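PDB 3QYH: Co-type Nitrile Hydratase beta subunit from Pseudomonas putida, which probably serves as the beta subunit of a cobalt-dependent nitrile hydratase, the enzyme that adds water to nitriles to give amides. Local coordinates for residues E50-I55 / H147-R152; I4-G9 / Y153-V158. All blocks are in the same frame, centred on the assembly; numbering follows the deposited sequence.

Overall arrangement
Both contacts tie N-terminal parts of the chain to the long connection between strands 136-139 and 158-168, and contact 1 is nested inside the loop closed by contact 2. Contact 1 lies near the middle of the chain and is buried: helix 48-56 meets the loop through two histidines and two arginines whose polar ends are held by Glu56 and by the neighbouring protein near the cobalt ion. Contact 2, its centre about 13 Å from that of contact 1, is partly buried and joins a loop to a short 3-10 turn and the loop that follows it, through a tyrosine against a glycine, a bridging water and a long charge pair. The two touch through a pair of backbone-to-side-chain bonds.

Contact 1: E50-I55 / H147-R152; sequences EFRHSI and HTRMPR
His53 of helix 48-56 and His147 of the irregular 147-152 segment mark the nearest backbone approach, CA to CA 5.7 Å, and beyond them the segment leads away from the helix. The two side chains slide past each other in opposite directions. CB of His147 lies over the face of the His53 ring, 3.9 Å from its centroid, a CH-pi contact, while the imidazole planes meet obliquely, at 54°. Each ring swings out with CG anti to its own backbone N (chi1 -172° in His53, -177° in His147), and both ND1 atoms then reach Glu56 OE1, one carboxylate oxygen joining helix to loop. Histidine suits both places, offering a flat surface for packing and a polar nitrogen for Glu56. At its far end the His147 ring is linked to Arg52 by a water, 2.8 Å from His147 NE2 and 2.9 Å from Arg52 NH1, which donates to it. Arg52 CD also lies over the face of the Arg149 guanidinium, 3.6 Å from Arg149 NH1. Both arginines gather round modified side chains of the neighbouring protein, probably the oxidised cysteines of the cobalt site known in this family. Elsewhere on the helix, Phe51, Ser54 and Ile55 pack on helix 68-82, while Arg149 rests on Pro171 of helix 171-174 and on Trp212 of strand 206-212.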
loop_
_atom_site.group_PDB
_atom_site.type_symbol
_atom_site.label_atom_id
_atom_site.label_comp_id
_atom_site.label_asym_id
_atom_site.label_seq_id
_atom_site.Cartn_x
_atom_site.Cartn_y
_atom_site.Cartn_z
ATOM N N GLU B 50 7.676 -12.485 1.383
ATOM C CA GLU B 50 7.769 -13.508 0.358
ATOM C C GLU B 50 6.687 -13.267 -0.689
ATOM O O GLU B 50 6.897 -13.491 -1.885
ATOM C CB GLU B 50 7.575 -14.895 0.965
ATOM C CG GLU B 50 8.684 -15.295 1.917
ATOM C CD GLU B 50 8.419 -16.624 2.620
ATOM O OE1 GLU B 50 7.336 -16.793 3.183
ATOM O OE2 GLU B 50 9.322 -17.492 2.624
ATOM N N PHE B 51 5.519 -12.856 -0.218
ATOM C CA PHE B 51 4.376 -12.616 -1.105
ATOM C C PHE B 51 4.750 -11.518 -2.088
ATOM O O PHE B 51 4.612 -11.686 -3.314
ATOM C CB PHE B 51 3.124 -12.245 -0.279
ATOM C CG PHE B 51 1.946 -11.810 -1.104
ATOM C CD1 PHE B 51 1.736 -10.463 -1.374
ATOM C CD2 PHE B 51 1.050 -12.740 -1.598
ATOM C CE1 PHE B 51 0.639 -10.056 -2.141
ATOM C CE2 PHE B 51 -0.037 -12.343 -2.372
ATOM C CZ PHE B 51 -0.252 -11.006 -2.634
ATOM N N ARG B 52 5.258 -10.402 -1.574
ATOM C CA ARG B 52 5.653 -9.300 -2.468
ATOM C C ARG B 52 6.691 -9.750 -3.483
ATOM O O ARG B 52 6.603 -9.408 -4.660
ATOM C CB ARG B 52 6.211 -8.113 -1.687
ATOM C CG ARG B 52 5.190 -7.415 -0.787
ATOM C CD ARG B 52 5.678 -6.014 -0.418
ATOM N NE ARG B 52 4.667 -5.280 0.348
ATOM C CZ ARG B 52 4.610 -5.282 1.674
ATOM N NH1 ARG B 52 5.512 -5.963 2.378
ATOM N NH2 ARG B 52 3.661 -4.605 2.294
ATOM N N HIS B 53 7.691 -10.509 -3.033
ATOM C CA HIS B 53 8.784 -10.872 -3.926
ATOM C C HIS B 53 8.357 -11.901 -4.975
ATOM O O HIS B 53 8.951 -11.994 -6.046
ATOM C CB HIS B 53 9.998 -11.380 -3.130
ATOM C CG HIS B 53 11.218 -11.582 -3.977
ATOM N ND1 HIS B 53 11.712 -10.603 -4.818
ATOM C CD2 HIS B 53 12.044 -12.650 -4.111
ATOM C CE1 HIS B 53 12.783 -11.064 -5.438
ATOM N NE2 HIS B 53 13.011 -12.297 -5.021
ATOM N N SER B 54 7.342 -12.689 -4.652
ATOM C CA SER B 54 6.760 -13.609 -5.613
ATOM C C SER B 54 6.158 -12.848 -6.787
ATOM O O SER B 54 6.343 -13.229 -7.936
ATOM C CB SER B 54 5.702 -14.499 -4.939
ATOM O OG SER B 54 5.062 -15.305 -5.907
ATOM N N ILE B 55 5.456 -11.755 -6.494
ATOM C CA ILE B 55 4.897 -10.896 -7.543
ATOM C C ILE B 55 6.026 -10.276 -8.362
ATOM O O ILE B 55 5.952 -10.230 -9.598
ATOM C CB ILE B 55 4.012 -9.794 -6.939
ATOM C CG1 ILE B 55 2.709 -10.403 -6.408
ATOM C CG2 ILE B 55 3.684 -8.706 -7.978
ATOM C CD1 ILE B 55 1.850 -9.410 -5.592
ATOM N N HIS B 147 14.854 -9.665 -2.856
ATOM C CA HIS B 147 13.852 -8.667 -2.478
ATOM C C HIS B 147 14.512 -7.488 -1.751
ATOM O O HIS B 147 15.336 -7.702 -0.863
ATOM C CB HIS B 147 12.792 -9.320 -1.577
ATOM C CG HIS B 147 11.674 -8.398 -1.177
ATOM N ND1 HIS B 147 10.826 -7.807 -2.092
ATOM C CD2 HIS B 147 11.251 -7.993 0.047
ATOM C CE1 HIS B 147 9.930 -7.068 -1.449
ATOM N NE2 HIS B 147 10.164 -7.166 -0.152
ATOM N N THR B 148 14.142 -6.258 -2.110
ATOM C CA THR B 148 14.603 -5.082 -1.388
ATOM C C THR B 148 13.582 -3.962 -1.504
ATOM O O THR B 148 12.741 -3.978 -2.411
ATOM C CB THR B 148 15.981 -4.586 -1.912
ATOM O OG1 THR B 148 16.572 -3.689 -0.956
ATOM C CG2 THR B 148 15.841 -3.872 -3.272
ATOM N N ARG B 149 13.645 -2.984 -0.594
ATOM C CA ARG B 149 12.658 -1.897 -0.615
ATOM C C ARG B 149 13.262 -0.525 -0.896
ATOM O O ARG B 149 12.600 0.489 -0.659
ATOM C CB ARG B 149 11.851 -1.843 0.706
ATOM C CG ARG B 149 11.096 -3.132 1.028
ATOM C CD ARG B 149 10.037 -3.446 -0.057
ATOM N NE ARG B 149 8.898 -2.550 0.056
ATOM C CZ ARG B 149 7.855 -2.543 -0.763
ATOM N NH1 ARG B 149 7.783 -3.380 -1.801
ATOM N NH2 ARG B 149 6.874 -1.692 -0.530
ATOM N N MET B 150 14.499 -0.485 -1.393
ATOM C CA MET B 150 15.093 0.769 -1.841
ATOM C C MET B 150 14.848 0.932 -3.318
ATOM O O MET B 150 15.460 0.222 -4.130
ATOM C CB MET B 150 16.619 0.856 -1.539
ATOM C CG MET B 150 17.462 -0.348 -1.907
ATOM S SD MET B 150 19.211 0.154 -2.191
ATOM C CE MET B 150 19.723 0.584 -0.530
ATOM N N PRO B 151 13.935 1.841 -3.686
ATOM C CA PRO B 151 13.622 1.945 -5.114
ATOM C C PRO B 151 14.855 2.361 -5.909
ATOM O O PRO B 151 15.718 3.084 -5.394
ATOM C CB PRO B 151 12.570 3.045 -5.179
ATOM C CG PRO B 151 11.936 3.069 -3.767
ATOM C CD PRO B 151 13.125 2.755 -2.856
ATOM N N ARG B 152 14.928 1.908 -7.155
ATOM C CA ARG B 152 16.055 2.244 -8.011
ATOM C C ARG B 152 16.249 3.752 -8.087
ATOM O O ARG B 152 17.381 4.226 -8.073
ATOM C CB ARG B 152 15.840 1.686 -9.414
ATOM C CG ARG B 152 17.018 0.886 -9.906
ATOM C CD ARG B 152 16.739 0.089 -11.198
ATOM N NE ARG B 152 17.965 0.023 -11.998
ATOM C CZ ARG B 152 18.047 -0.468 -13.236
ATOM N NH1 ARG B 152 19.218 -0.476 -13.879
ATOM N NH2 ARG B 152 16.966 -0.949 -13.835
HETATM O O HOH W 1 8.344 -6.621 1.959
#

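Contact 2: I4-G9 / Y153-V158; sequences IHDTGG and YTRGKV
Gly8 and Tyr153 form the close-packed part of this contact. The tyrosine ring lies obliquely beside the glycine backbone, its CD1 3.8 Å from Gly8 CA, and Tyr153 CB is equally near Gly8 O. Glycine suits the spot because even a beta carbon would stand about 2.5 Å from Tyr153 CD1. The ring is brought here by a chi1 of 76°, which sets CG between the backbone N and the carbonyl carbon; Thr154 CG2 lies over one ring face, and strand 206-212 adds Ile207 and Val209. The phenol oxygen is hydrogen-bonded to an acidic side chain of the neighbouring protein, so the tyrosine combines a broad packing surface with a polar tip. With the ring and hydroxyl gone, as in an alanine at this place, a gap would probably open beside Gly8 CA and the acidic group would be likely to lose its hydroxyl partner.

The other part is looser and mediated by water and charge. A water donates to Asp6 OD1 at 2.6 Å and to Gly8 O at 3.0 Å, and accepts a weak bond from Tyr153 N. Asp6 OD2 and Arg155 NH2 form only a long salt bridge of 4.0 Å: OD2 sits to one side of the guanidinium plane, where the attraction is electrostatic and without a directed hydrogen bond. Their firmer partners lie elsewhere, Asp6 OD2 accepting from Arg152 N, while Arg155 donates to Met150 O and Asn2 OD1.

An inverse gamma turn centred on Asp6 bends the N-terminal segment. Across from it, residues 154-157 make a type II beta turn with Gly156 third, where a positive phi (80°) would press any beta carbon against the preceding carbonyl oxygen, so glycine fits. This turn leads into strand 158-168 of the antiparallel sheet, consistent with the SH3-like fold of the beta subunit's C-terminal part.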
loop_
_atom_site.group_PDB
_atom_site.type_symbol
_atom_site.label_atom_id
_atom_site.label_comp_id
_atom_site.label_asym_id
_atom_site.label_seq_id
_atom_site.Cartn_x
_atom_site.Cartn_y
_atom_site.Cartn_z
ATOM N N ILE B 4 10.357 -4.896 -13.249
ATOM C CA ILE B 4 9.360 -4.002 -13.812
ATOM C C ILE B 4 8.422 -3.382 -12.735
ATOM O O ILE B 4 7.815 -2.353 -12.986
ATOM C CB ILE B 4 8.520 -4.761 -14.858
ATOM C CG1 ILE B 4 7.635 -3.810 -15.662
ATOM C CG2 ILE B 4 7.677 -5.818 -14.194
ATOM C CD1 ILE B 4 8.377 -3.049 -16.678
ATOM N N HIS B 5 8.324 -4.009 -11.562
ATOM C CA HIS B 5 7.511 -3.493 -10.438
ATOM C C HIS B 5 8.088 -2.204 -9.861
ATOM O O HIS B 5 7.386 -1.448 -9.193
ATOM C CB HIS B 5 7.449 -4.509 -9.285
ATOM C CG HIS B 5 8.691 -4.539 -8.451
ATOM N ND1 HIS B 5 9.812 -5.259 -8.811
ATOM C CD2 HIS B 5 8.995 -3.929 -7.279
ATOM C CE1 HIS B 5 10.755 -5.083 -7.900
ATOM N NE2 HIS B 5 10.286 -4.280 -6.961
ATOM N N ASP B 6 9.383 -1.980 -10.055
ATOM C CA ASP B 6 10.029 -0.788 -9.504
ATOM C C ASP B 6 9.779 0.377 -10.479
ATOM O O ASP B 6 10.631 0.704 -11.308
ATOM C CB ASP B 6 11.524 -1.067 -9.283
ATOM C CG ASP B 6 12.251 0.053 -8.535
ATOM O OD1 ASP B 6 11.703 1.174 -8.449
ATOM O OD2 ASP B 6 13.402 -0.188 -8.069
ATOM N N THR B 7 8.594 0.990 -10.377
ATOM C CA THR B 7 8.093 1.878 -11.417
ATOM C C THR B 7 8.558 3.331 -11.322
ATOM O O THR B 7 8.458 4.075 -12.297
ATOM C CB THR B 7 6.551 1.937 -11.418
ATOM O OG1 THR B 7 6.094 2.502 -10.179
ATOM C CG2 THR B 7 5.940 0.555 -11.641
ATOM N N GLY B 8 9.012 3.756 -10.146
ATOM C CA GLY B 8 9.203 5.178 -9.897
ATOM C C GLY B 8 10.135 5.826 -10.910
ATOM O O GLY B 8 11.271 5.360 -11.105
ATOM N N GLY B 9 9.652 6.868 -11.574
ATOM C CA GLY B 9 10.450 7.591 -12.547
ATOM C C GLY B 9 10.351 7.091 -13.988
ATOM O O GLY B 9 10.902 7.716 -14.913
ATOM N N TYR B 153 15.148 4.507 -8.148
ATOM C CA TYR B 153 15.247 5.960 -8.326
ATOM C C TYR B 153 15.924 6.701 -7.160
ATOM O O TYR B 153 16.289 7.869 -7.300
ATOM C CB TYR B 153 13.880 6.594 -8.673
ATOM C CG TYR B 153 12.902 6.727 -7.507
ATOM C CD1 TYR B 153 11.898 5.769 -7.297
ATOM C CD2 TYR B 153 12.976 7.812 -6.628
ATOM C CE1 TYR B 153 10.997 5.884 -6.216
ATOM C CE2 TYR B 153 12.077 7.947 -5.571
ATOM C CZ TYR B 153 11.097 6.980 -5.363
ATOM O OH TYR B 153 10.220 7.131 -4.305
ATOM N N THR B 154 16.088 6.030 -6.020
ATOM C CA THR B 154 16.723 6.654 -4.856
ATOM C C THR B 154 18.218 6.325 -4.723
ATOM O O THR B 154 18.936 6.977 -3.961
ATOM C CB THR B 154 16.044 6.229 -3.514
ATOM O OG1 THR B 154 16.301 4.852 -3.261
ATOM C CG2 THR B 154 14.530 6.493 -3.519
ATOM N N ARG B 155 18.685 5.315 -5.450
ATOM C CA ARG B 155 20.025 4.794 -5.193
ATOM C C ARG B 155 21.142 5.793 -5.562
ATOM O O ARG B 155 21.128 6.393 -6.626
ATOM C CB ARG B 155 20.213 3.422 -5.860
ATOM C CG ARG B 155 19.244 2.404 -5.284
ATOM C CD ARG B 155 19.385 1.027 -5.887
ATOM N NE ARG B 155 18.142 0.275 -5.707
ATOM C CZ ARG B 155 17.828 -0.810 -6.413
ATOM N NH1 ARG B 155 18.676 -1.278 -7.329
ATOM N NH2 ARG B 155 16.676 -1.433 -6.215
ATOM N N GLY B 156 22.084 5.977 -4.652
ATOM C CA GLY B 156 23.133 6.958 -4.851
ATOM C C GLY B 156 22.721 8.386 -4.557
ATOM O O GLY B 156 23.544 9.302 -4.662
ATOM N N LYS B 157 21.458 8.605 -4.195
ATOM C CA LYS B 157 20.985 9.978 -4.015
ATOM C C LYS B 157 21.101 10.418 -2.548
ATOM O O LYS B 157 21.127 9.585 -1.638
ATOM C CB LYS B 157 19.548 10.138 -4.510
ATOM C CG LYS B 157 19.336 9.752 -5.973
ATOM C CD LYS B 157 20.180 10.620 -6.883
ATOM C CE LYS B 157 19.692 10.591 -8.332
ATOM N NZ LYS B 157 19.607 9.232 -8.863
ATOM N N VAL B 158 21.157 11.728 -2.335
ATOM C CA VAL B 158 21.364 12.281 -0.992
ATOM C C VAL B 158 20.076 12.908 -0.496
ATOM O O VAL B 158 19.454 13.712 -1.191
ATOM C CB VAL B 158 22.484 13.370 -0.989
ATOM C CG1 VAL B 158 22.441 14.206 0.289
ATOM C CG2 VAL B 158 23.866 12.729 -1.201
HETATM O O HOH W 2 12.769 3.296 -9.586
#